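Local coordinates for protein putative NADPH:quinone reductase (Bacillus thuringiensis, PDB 3GMS) that probably reduces quinones with NADPH, as a member of the medium-chain dehydrogenase/reductase superfamily, at residues N128-T131 against A132-C136; A162-S165 against Q166-F170; D273-P277 against Y278-E282. One frame throughout, in Å; residues are numbered along the deposited sequence.

Interaction 1: residues N128-T131 against A132-C136; sequences NPLT and AWVTC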
ATOM      1  N   ASN A 128      -1.589  -1.650   0.206  1.00 19.95           N
ATOM      2  CA  ASN A 128      -0.909  -2.655  -0.606  1.00 20.15           C
ATOM      3  C   ASN A 128      -1.859  -3.609  -1.377  1.00 20.24           C
ATOM      4  O   ASN A 128      -1.616  -3.813  -2.594  1.00 21.77           O
ATOM      5  CB  ASN A 128       0.161  -3.384   0.217  1.00 20.03           C
ATOM      6  CG  ASN A 128       1.255  -2.439   0.641  1.00 21.52           C
ATOM      7  OD1 ASN A 128       1.665  -1.613  -0.166  1.00 27.60           O
ATOM      8  ND2 ASN A 128       1.679  -2.496   1.903  1.00 26.29           N
ATOM      9  N   PRO A 129      -2.923  -4.145  -0.731  1.00 20.68           N
ATOM     10  CA  PRO A 129      -3.799  -5.065  -1.458  1.00 21.05           C
ATOM     11  C   PRO A 129      -4.575  -4.363  -2.549  1.00 21.40           C
ATOM     12  O   PRO A 129      -4.652  -4.883  -3.666  1.00 21.69           O
ATOM     13  CB  PRO A 129      -4.739  -5.629  -0.367  1.00 21.41           C
ATOM     14  CG  PRO A 129      -3.953  -5.504   0.877  1.00 23.18           C
ATOM     15  CD  PRO A 129      -3.222  -4.176   0.714  1.00 20.96           C
ATOM     16  N   LEU A 130      -5.164  -3.201  -2.246  1.00 20.66           N
ATOM     17  CA  LEU A 130      -5.882  -2.493  -3.297  1.00 20.34           C
ATOM     18  C   LEU A 130      -5.001  -2.078  -4.503  1.00 20.31           C
ATOM     19  O   LEU A 130      -5.412  -2.241  -5.637  1.00 20.01           O
ATOM     20  CB  LEU A 130      -6.654  -1.315  -2.734  1.00 20.50           C
ATOM     21  CG  LEU A 130      -7.713  -0.694  -3.616  1.00 21.15           C
ATOM     22  CD1 LEU A 130      -8.827  -1.668  -3.995  1.00 21.70           C
ATOM     23  CD2 LEU A 130      -8.264   0.504  -2.846  1.00 19.40           C
ATOM     24  N   THR A 131      -3.789  -1.594  -4.234  1.00 20.29           N
ATOM     25  CA  THR A 131      -2.817  -1.272  -5.277  1.00 20.05           C
ATOM     26  C   THR A 131      -2.444  -2.504  -6.115  1.00 20.59           C
ATOM     27  O   THR A 131      -2.467  -2.452  -7.380  1.00 20.38           O
ATOM     28  CB  THR A 131      -1.549  -0.590  -4.709  1.00 20.09           C
ATOM     29  OG1 THR A 131      -1.929   0.650  -4.092  1.00 18.88           O
ATOM     30  CG2 THR A 131      -0.554  -0.266  -5.848  1.00 20.35           C
ATOM     31  N   ALA A 132      -2.135  -3.608  -5.438  1.00 19.89           N
ATOM     32  CA  ALA A 132      -1.763  -4.824  -6.146  1.00 20.58           C
ATOM     33  C   ALA A 132      -2.957  -5.339  -6.993  1.00 20.66           C
ATOM     34  O   ALA A 132      -2.781  -5.666  -8.165  1.00 21.62           O
ATOM     35  CB  ALA A 132      -1.253  -5.914  -5.159  1.00 19.05           C
ATOM     36  N   TRP A 133      -4.154  -5.364  -6.411  1.00 21.05           N
ATOM     37  CA  TRP A 133      -5.355  -5.873  -7.089  1.00 21.09           C
ATOM     38  C   TRP A 133      -5.750  -5.045  -8.313  1.00 21.95           C
ATOM     39  O   TRP A 133      -6.050  -5.600  -9.395  1.00 20.88           O
ATOM     40  CB  TRP A 133      -6.545  -5.891  -6.145  1.00 21.62           C
ATOM     41  CG  TRP A 133      -7.830  -6.363  -6.835  1.00 21.80           C
ATOM     42  CD1 TRP A 133      -8.874  -5.583  -7.231  1.00 25.66           C
ATOM     43  CD2 TRP A 133      -8.168  -7.702  -7.189  1.00 23.84           C
ATOM     44  NE1 TRP A 133      -9.869  -6.368  -7.795  1.00 25.30           N
ATOM     45  CE2 TRP A 133      -9.451  -7.668  -7.794  1.00 26.27           C
ATOM     46  CE3 TRP A 133      -7.527  -8.936  -7.033  1.00 25.04           C
ATOM     47  CZ2 TRP A 133     -10.100  -8.829  -8.268  1.00 26.40           C
ATOM     48  CZ3 TRP A 133      -8.178 -10.099  -7.496  1.00 27.25           C
ATOM     49  CH2 TRP A 133      -9.456 -10.022  -8.108  1.00 26.20           C
ATOM     50  N   VAL A 134      -5.817  -3.733  -8.107  1.00 21.34           N
ATOM     51  CA  VAL A 134      -6.160  -2.803  -9.177  1.00 21.28           C
ATOM     52  C   VAL A 134      -5.147  -2.803 -10.350  1.00 22.55           C
ATOM     53  O   VAL A 134      -5.556  -2.901 -11.505  1.00 22.91           O
ATOM     54  CB  VAL A 134      -6.513  -1.397  -8.644  1.00 20.72           C
ATOM     55  CG1 VAL A 134      -6.733  -0.418  -9.790  1.00 20.25           C
ATOM     56  CG2 VAL A 134      -7.803  -1.460  -7.812  1.00 20.79           C
ATOM     57  N   THR A 135      -3.856  -2.683 -10.045  1.00 21.30           N
ATOM     58  CA  THR A 135      -2.819  -2.685 -11.097  1.00 22.76           C
ATOM     59  C   THR A 135      -2.901  -3.994 -11.904  1.00 23.38           C
ATOM     60  O   THR A 135      -2.882  -3.961 -13.146  1.00 23.03           O
ATOM     61  CB  THR A 135      -1.377  -2.411 -10.548  1.00 22.25           C
ATOM     62  OG1 THR A 135      -1.076  -3.350  -9.502  1.00 22.54           O
ATOM     63  CG2 THR A 135      -1.250  -0.943  -9.964  1.00 22.87           C
ATOM     64  N   CYS A 136      -3.060  -5.138 -11.219  1.00 23.57           N
ATOM     65  CA  CYS A 136      -3.213  -6.438 -11.905  1.00 23.63           C
ATOM     66  C   CYS A 136      -4.504  -6.558 -12.733  1.00 24.38           C
ATOM     67  O   CYS A 136      -4.469  -7.028 -13.872  1.00 24.92           O
ATOM     68  CB  CYS A 136      -3.115  -7.634 -10.926  1.00 23.76           C
ATOM     69  SG  CYS A 136      -1.418  -7.901 -10.307  1.00 24.93           S
TER
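Thr131 O accepts two hydrogen bonds from Thr135, one turn further along the helix. Thr135 OG1 donates to Thr131 O at 2.7 Å. The backbone N of Thr135 donates to the same Thr131 O at 3.0 Å. The two donors come from opposite faces of the carbonyl plane. OG1 reaches back because chi1 of Thr135 is 55°, which sets it between the backbone N and the carbonyl carbon. The hydroxyl is thereby satisfied within the helix, although Thr135 is buried. Thr131 OG1 is itself hydrogen-bonded to Ile127 O, one turn earlier, though from a different rotamer.

Leu130 and Val134 lie side by side and point the same way. Leu130 CD1 touches Val134 CG2 at 4.0 Å. The backbone carries regular i to i+4 bonds, such as Val134 N to Leu130 O at 2.9 Å, with an N-H...O angle of 165°. Trp133 N donates to Pro129 O at 2.8 Å.

All of this is one stretch of helix 127-139, which packs between several others. Leu130 and Val134 touch Trp271 of helix 268-274. Trp133 reaches Thr283 and Leu290 of helix 277-292. Thr131, Ala132 and Thr135 rest on helix 156-168.

Interaction 2: residues A162-S165 against Q166-F170; sequences AQLS and QILNF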
ATOM      1  N   ALA A 162       3.012 -11.855  -5.665  1.00 24.54           N
ATOM      2  CA  ALA A 162       3.325 -13.300  -5.748  1.00 24.87           C
ATOM      3  C   ALA A 162       2.066 -14.117  -5.566  1.00 25.23           C
ATOM      4  O   ALA A 162       1.776 -15.035  -6.339  1.00 25.05           O
ATOM      5  CB  ALA A 162       4.387 -13.691  -4.731  1.00 25.01           C
ATOM      6  N   GLN A 163       1.262 -13.770  -4.562  1.00 25.40           N
ATOM      7  CA  GLN A 163       0.009 -14.471  -4.373  1.00 24.67           C
ATOM      8  C   GLN A 163      -1.011 -14.223  -5.478  1.00 25.25           C
ATOM      9  O   GLN A 163      -1.710 -15.157  -5.910  1.00 25.28           O
ATOM     10  CB  GLN A 163      -0.597 -14.095  -3.005  1.00 25.01           C
ATOM     11  CG  GLN A 163       0.288 -14.535  -1.830  1.00 24.32           C
ATOM     12  CD  GLN A 163      -0.216 -13.944  -0.520  1.00 25.57           C
ATOM     13  OE1 GLN A 163      -1.181 -14.431   0.037  1.00 26.98           O
ATOM     14  NE2 GLN A 163       0.443 -12.875  -0.041  1.00 25.80           N
ATOM     15  N   LEU A 164      -1.160 -12.966  -5.904  1.00 24.74           N
ATOM     16  CA  LEU A 164      -2.059 -12.669  -7.020  1.00 24.31           C
ATOM     17  C   LEU A 164      -1.693 -13.431  -8.318  1.00 24.55           C
ATOM     18  O   LEU A 164      -2.584 -13.763  -9.111  1.00 24.02           O
ATOM     19  CB  LEU A 164      -2.107 -11.170  -7.290  1.00 23.81           C
ATOM     20  CG  LEU A 164      -2.916 -10.414  -6.221  1.00 23.83           C
ATOM     21  CD1 LEU A 164      -2.700  -8.912  -6.434  1.00 27.20           C
ATOM     22  CD2 LEU A 164      -4.404 -10.744  -6.270  1.00 26.32           C
ATOM     23  N   SER A 165      -0.414 -13.724  -8.513  1.00 25.09           N
ATOM     24  CA  SER A 165      -0.061 -14.512  -9.715  1.00 26.63           C
ATOM     25  C   SER A 165      -0.770 -15.892  -9.721  1.00 27.65           C
ATOM     26  O   SER A 165      -1.163 -16.395 -10.776  1.00 28.63           O
ATOM     27  CB  SER A 165       1.447 -14.633  -9.889  1.00 27.12           C
ATOM     28  OG  SER A 165       2.030 -15.565  -8.990  1.00 28.10           O
ATOM     29  N   GLN A 166      -0.924 -16.485  -8.537  1.00 27.62           N
ATOM     30  CA  GLN A 166      -1.599 -17.769  -8.379  1.00 28.99           C
ATOM     31  C   GLN A 166      -3.071 -17.594  -8.515  1.00 28.79           C
ATOM     32  O   GLN A 166      -3.698 -18.355  -9.255  1.00 29.94           O
ATOM     33  CB  GLN A 166      -1.251 -18.431  -7.035  1.00 28.71           C
ATOM     34  CG  GLN A 166       0.259 -18.626  -6.909  1.00 30.84           C
ATOM     35  CD  GLN A 166       0.825 -19.540  -8.020  1.00 36.07           C
ATOM     36  OE1 GLN A 166       0.221 -20.549  -8.371  1.00 38.44           O
ATOM     37  NE2 GLN A 166       1.989 -19.193  -8.543  1.00 37.73           N
ATOM     38  N   ILE A 167      -3.622 -16.566  -7.859  1.00 28.76           N
ATOM     39  CA  ILE A 167      -5.058 -16.273  -7.943  1.00 28.69           C
ATOM     40  C   ILE A 167      -5.525 -15.941  -9.374  1.00 29.73           C
ATOM     41  O   ILE A 167      -6.592 -16.415  -9.837  1.00 29.75           O
ATOM     42  CB  ILE A 167      -5.464 -15.104  -6.980  1.00 27.76           C
ATOM     43  CG1 ILE A 167      -5.273 -15.520  -5.510  1.00 28.02           C
ATOM     44  CG2 ILE A 167      -6.931 -14.693  -7.202  1.00 29.18           C
ATOM     45  CD1 ILE A 167      -5.165 -14.323  -4.519  1.00 29.39           C
ATOM     46  N   LEU A 168      -4.728 -15.143 -10.070  1.00 29.20           N
ATOM     47  CA  LEU A 168      -5.124 -14.638 -11.401  1.00 30.50           C
ATOM     48  C   LEU A 168      -4.435 -15.371 -12.565  1.00 30.67           C
ATOM     49  O   LEU A 168      -4.615 -15.004 -13.736  1.00 30.88           O
ATOM     50  CB  LEU A 168      -4.889 -13.112 -11.490  1.00 29.65           C
ATOM     51  CG  LEU A 168      -5.645 -12.252 -10.454  1.00 28.49           C
ATOM     52  CD1 LEU A 168      -5.080 -10.838 -10.492  1.00 28.12           C
ATOM     53  CD2 LEU A 168      -7.161 -12.259 -10.634  1.00 30.74           C
ATOM     54  N   ASN A 169      -3.665 -16.402 -12.238  1.00 31.03           N
ATOM     55  CA  ASN A 169      -3.017 -17.281 -13.239  1.00 31.57           C
ATOM     56  C   ASN A 169      -2.111 -16.551 -14.216  1.00 31.46           C
ATOM     57  O   ASN A 169      -2.267 -16.669 -15.431  1.00 32.69           O
ATOM     58  CB  ASN A 169      -4.076 -18.090 -14.003  1.00 33.01           C
ATOM     59  CG  ASN A 169      -4.993 -18.852 -13.084  1.00 36.12           C
ATOM     60  OD1 ASN A 169      -4.555 -19.746 -12.355  1.00 41.58           O
ATOM     61  ND2 ASN A 169      -6.276 -18.517 -13.117  1.00 41.84           N
ATOM     62  N   PHE A 170      -1.152 -15.792 -13.698  1.00 29.79           N
ATOM     63  CA  PHE A 170      -0.142 -15.184 -14.534  1.00 28.34           C
ATOM     64  C   PHE A 170       1.179 -15.544 -13.922  1.00 27.80           C
ATOM     65  O   PHE A 170       1.217 -16.123 -12.835  1.00 27.89           O
ATOM     66  CB  PHE A 170      -0.319 -13.662 -14.709  1.00 27.84           C
ATOM     67  CG  PHE A 170      -0.185 -12.859 -13.424  1.00 26.26           C
ATOM     68  CD1 PHE A 170       1.061 -12.499 -12.928  1.00 26.15           C
ATOM     69  CD2 PHE A 170      -1.326 -12.411 -12.772  1.00 25.86           C
ATOM     70  CE1 PHE A 170       1.204 -11.737 -11.777  1.00 25.91           C
ATOM     71  CE2 PHE A 170      -1.229 -11.666 -11.617  1.00 25.66           C
ATOM     72  CZ  PHE A 170       0.035 -11.302 -11.102  1.00 23.25           C
TER
HETATM   73  O   HOH W   1       3.894 -16.759 -10.737  1.00 24.64           O
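The Phe170 ring lies flat against Ser165, whose CA stands over the middle of one ring face. This is a CH-pi contact, 3.5 Å from Ser165 CA to the centroid of the Phe170 ring and 13° off the ring normal. Ser165 CB sits over the same face, nearer the CE1 side. With chi1 at 64°, the Phe170 ring folds back over the last helical turn. Its backbone is held too: Phe170 N donates to Ser165 O at 3.0 Å, in the carbonyl plane and on a lone pair.

The contact lies at the C-terminal part of helix 156-168, in the beta-alpha-beta unit with strands 147-150 and 171-176. The unit belongs to the Rossmann-type domain. Asn169, with phi 57°, is the first residue to leave helical angles.

Ser165 OG points back along the helix and donates to Ala162 O at 2.7 Å. A water donates to Ser165 OG at 2.8 Å and only weakly to Phe170 O. On another side of the helix, Leu164 and Ile167 cross obliquely, with Leu164 CD2 at 4.1 Å from Ile167 CD1. Leu164 CD2 also lies 4.3 Å from Leu168 CD1. Gln166 NE2 is hydrogen-bonded to Gly189 O, outside the contact.

Interaction 3: residues D273-P277 against Y278-E282; sequences DEVSP and YKWQE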
ATOM      1  N   ASP A 273     -10.763   8.119  -7.198  1.00 22.42           N
ATOM      2  CA  ASP A 273     -11.658   9.120  -7.780  1.00 22.77           C
ATOM      3  C   ASP A 273     -12.232   8.724  -9.132  1.00 22.53           C
ATOM      4  O   ASP A 273     -13.134   9.410  -9.587  1.00 24.52           O
ATOM      5  CB  ASP A 273     -10.936  10.458  -7.935  1.00 22.72           C
ATOM      6  CG  ASP A 273     -10.722  11.172  -6.602  1.00 27.17           C
ATOM      7  OD1 ASP A 273     -11.380  10.832  -5.611  1.00 30.81           O
ATOM      8  OD2 ASP A 273      -9.890  12.101  -6.563  1.00 31.64           O
ATOM      9  N   GLU A 274     -11.698   7.657  -9.753  1.00 21.08           N
ATOM     10  CA  GLU A 274     -12.067   7.171 -11.091  1.00 20.44           C
ATOM     11  C   GLU A 274     -13.154   6.114 -11.053  1.00 20.87           C
ATOM     12  O   GLU A 274     -13.724   5.718 -12.102  1.00 20.66           O
ATOM     13  CB  GLU A 274     -10.817   6.629 -11.774  1.00 21.47           C
ATOM     14  CG  GLU A 274      -9.912   7.793 -12.197  1.00 21.55           C
ATOM     15  CD  GLU A 274      -8.505   7.372 -12.679  1.00 24.39           C
ATOM     16  OE1 GLU A 274      -8.166   6.171 -12.742  1.00 25.57           O
ATOM     17  OE2 GLU A 274      -7.761   8.302 -13.037  1.00 25.63           O
ATOM     18  N   VAL A 275     -13.450   5.656  -9.846  1.00 21.28           N
ATOM     19  CA  VAL A 275     -14.497   4.631  -9.676  1.00 22.79           C
ATOM     20  C   VAL A 275     -15.566   5.123  -8.714  1.00 23.27           C
ATOM     21  O   VAL A 275     -15.311   5.997  -7.880  1.00 23.81           O
ATOM     22  CB  VAL A 275     -13.896   3.263  -9.214  1.00 22.07           C
ATOM     23  CG1 VAL A 275     -12.894   2.789 -10.215  1.00 23.63           C
ATOM     24  CG2 VAL A 275     -13.281   3.364  -7.785  1.00 22.35           C
ATOM     25  N   SER A 276     -16.782   4.565  -8.811  1.00 23.84           N
ATOM     26  CA  SER A 276     -17.834   4.959  -7.895  1.00 24.18           C
ATOM     27  C   SER A 276     -17.551   4.411  -6.475  1.00 24.29           C
ATOM     28  O   SER A 276     -16.841   3.435  -6.328  1.00 23.23           O
ATOM     29  CB  SER A 276     -19.193   4.413  -8.347  1.00 25.12           C
ATOM     30  OG  SER A 276     -19.175   2.995  -8.305  1.00 25.60           O
ATOM     31  N   PRO A 277     -18.173   5.000  -5.461  1.00 25.14           N
ATOM     32  CA  PRO A 277     -18.101   4.423  -4.126  1.00 25.95           C
ATOM     33  C   PRO A 277     -18.608   2.981  -4.113  1.00 26.19           C
ATOM     34  O   PRO A 277     -18.079   2.131  -3.393  1.00 24.90           O
ATOM     35  CB  PRO A 277     -19.019   5.345  -3.309  1.00 26.49           C
ATOM     36  CG  PRO A 277     -18.885   6.664  -3.991  1.00 27.14           C
ATOM     37  CD  PRO A 277     -18.836   6.317  -5.444  1.00 26.18           C
ATOM     38  N   TYR A 278     -19.606   2.698  -4.945  1.00 26.53           N
ATOM     39  CA  TYR A 278     -20.183   1.379  -5.030  1.00 26.88           C
ATOM     40  C   TYR A 278     -19.102   0.396  -5.480  1.00 26.89           C
ATOM     41  O   TYR A 278     -18.901  -0.662  -4.856  1.00 25.23           O
ATOM     42  CB  TYR A 278     -21.352   1.382  -6.022  1.00 28.07           C
ATOM     43  CG  TYR A 278     -21.932   0.005  -6.215  1.00 30.91           C
ATOM     44  CD1 TYR A 278     -22.882  -0.500  -5.313  1.00 35.23           C
ATOM     45  CD2 TYR A 278     -21.519  -0.805  -7.278  1.00 32.76           C
ATOM     46  CE1 TYR A 278     -23.411  -1.799  -5.475  1.00 38.41           C
ATOM     47  CE2 TYR A 278     -22.032  -2.105  -7.441  1.00 37.62           C
ATOM     48  CZ  TYR A 278     -22.974  -2.590  -6.534  1.00 38.80           C
ATOM     49  OH  TYR A 278     -23.491  -3.864  -6.706  1.00 42.51           O
ATOM     50  N   LYS A 279     -18.406   0.752  -6.560  1.00 25.09           N
ATOM     51  CA  LYS A 279     -17.351  -0.110  -7.078  1.00 24.10           C
ATOM     52  C   LYS A 279     -16.185  -0.262  -6.075  1.00 23.78           C
ATOM     53  O   LYS A 279     -15.567  -1.343  -5.954  1.00 22.63           O
ATOM     54  CB  LYS A 279     -16.802   0.412  -8.400  1.00 23.63           C
ATOM     55  CG  LYS A 279     -15.658  -0.472  -8.885  1.00 25.40           C
ATOM     56  CD  LYS A 279     -15.297  -0.363 -10.347  1.00 31.88           C
ATOM     57  CE  LYS A 279     -14.112  -1.280 -10.584  1.00 32.01           C
ATOM     58  NZ  LYS A 279     -13.933  -1.556 -12.005  1.00 35.75           N
ATOM     59  N   TRP A 280     -15.853   0.855  -5.433  1.00 23.16           N
ATOM     60  CA  TRP A 280     -14.775   0.880  -4.425  1.00 23.33           C
ATOM     61  C   TRP A 280     -15.144  -0.109  -3.289  1.00 23.42           C
ATOM     62  O   TRP A 280     -14.359  -0.972  -2.948  1.00 22.66           O
ATOM     63  CB  TRP A 280     -14.607   2.323  -3.950  1.00 23.86           C
ATOM     64  CG  TRP A 280     -13.390   2.605  -3.113  1.00 23.28           C
ATOM     65  CD1 TRP A 280     -12.128   2.906  -3.559  1.00 24.47           C
ATOM     66  CD2 TRP A 280     -13.333   2.630  -1.690  1.00 22.83           C
ATOM     67  NE1 TRP A 280     -11.289   3.106  -2.479  1.00 22.10           N
ATOM     68  CE2 TRP A 280     -12.007   2.974  -1.326  1.00 25.39           C
ATOM     69  CE3 TRP A 280     -14.283   2.444  -0.682  1.00 26.44           C
ATOM     70  CZ2 TRP A 280     -11.593   3.080   0.018  1.00 23.58           C
ATOM     71  CZ3 TRP A 280     -13.874   2.553   0.656  1.00 26.61           C
ATOM     72  CH2 TRP A 280     -12.539   2.892   0.982  1.00 25.71           C
ATOM     73  N   GLN A 281     -16.363  -0.012  -2.749  1.00 22.79           N
ATOM     74  CA  GLN A 281     -16.826  -0.975  -1.728  1.00 23.81           C
ATOM     75  C   GLN A 281     -16.857  -2.424  -2.211  1.00 24.49           C
ATOM     76  O   GLN A 281     -16.425  -3.322  -1.490  1.00 24.26           O
ATOM     77  CB  GLN A 281     -18.215  -0.614  -1.199  1.00 23.00           C
ATOM     78  CG  GLN A 281     -18.305   0.660  -0.417  1.00 24.19           C
ATOM     79  CD  GLN A 281     -17.707   0.568   0.998  1.00 24.28           C
ATOM     80  OE1 GLN A 281     -17.570  -0.521   1.589  1.00 26.94           O
ATOM     81  NE2 GLN A 281     -17.387   1.710   1.547  1.00 25.71           N
ATOM     82  N   GLU A 282     -17.350  -2.657  -3.439  1.00 24.29           N
ATOM     83  CA  GLU A 282     -17.381  -3.994  -4.025  1.00 25.59           C
ATOM     84  C   GLU A 282     -15.995  -4.584  -4.143  1.00 24.38           C
ATOM     85  O   GLU A 282     -15.786  -5.786  -3.944  1.00 23.06           O
ATOM     86  CB  GLU A 282     -17.973  -3.916  -5.423  1.00 27.36           C
ATOM     87  CG  GLU A 282     -19.454  -3.878  -5.366  1.00 33.01           C
ATOM     88  CD  GLU A 282     -19.971  -5.236  -4.953  1.00 39.92           C
ATOM     89  OE1 GLU A 282     -19.905  -6.154  -5.795  1.00 44.76           O
ATOM     90  OE2 GLU A 282     -20.381  -5.384  -3.782  1.00 43.49           O
TER
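Trp280 receives Val275 at the edge of its ring, with Val275 CG2 near the ring plane. The motif is a helix N-cap, with Ser276 at the cap position and Pro277 in the first turn of helix 277-292. Val275 and the cap residue Ser276 form the short connection from helix 268-274. The closest approach to Trp280 is at the base of its side chain, Val275 CG2 to Trp280 CB at 4.2 Å. Gln281 NE2 lies in plane at a different part of the indole edge, by CZ3. The indole makes a cation-pi contact with Arg94, and its NE1 is hydrogen-bonded to Asn272 OD1. The Tyr278 ring has Glu282 CG 3.7 Å above one face, offset toward the rim.

Val275 crosses Lys279 at about a right angle. Val275 CG1 meets the aliphatic part of Lys279, with CD at 4.0 Å. The Lys279 chain is extended, and its NZ forms a salt bridge with Glu138. Gln281 NE2 is hydrogen-bonded to Asp108 O and Val110 O, which ties the new helix to the region of strand 110-112.

Regular helical bonding begins at once. Trp280 N donates to Ser276 O at 2.9 Å, nearly along the C=O axis. Gln281 N donates to Pro277 O at 2.8 Å. With chi1 at 64°, the Ser276 hydroxyl faces the first turn, where its OG accepts from Lys279 N at 2.9 Å with an N-H...O angle of 164°.

Overall arrangement
Interaction 1 is the middle member of the three. Its centre is 12 Å from that of interaction 2 and 14 Å from that of interaction 3. Helix 127-139 packs on the end of helix 156-168: Ala132 CB meets Leu164 CD1 at 3.6 Å, and Cys136 SG lies 3.8 Å from Phe170 CZ. On the interaction 3 side, Leu130 CD2 touches Trp280 NE1 at 4.0 Å. Interactions 2 and 3 do not meet, their nearest atoms being about 13 Å apart. Both lie in the zinc-binding dehydrogenase region; interaction 2 is in a beta-alpha-beta unit of the Rossmann-type fold, which binds the nicotinamide cofactor in relatives. None of the three contacts includes a bound cofactor or substrate.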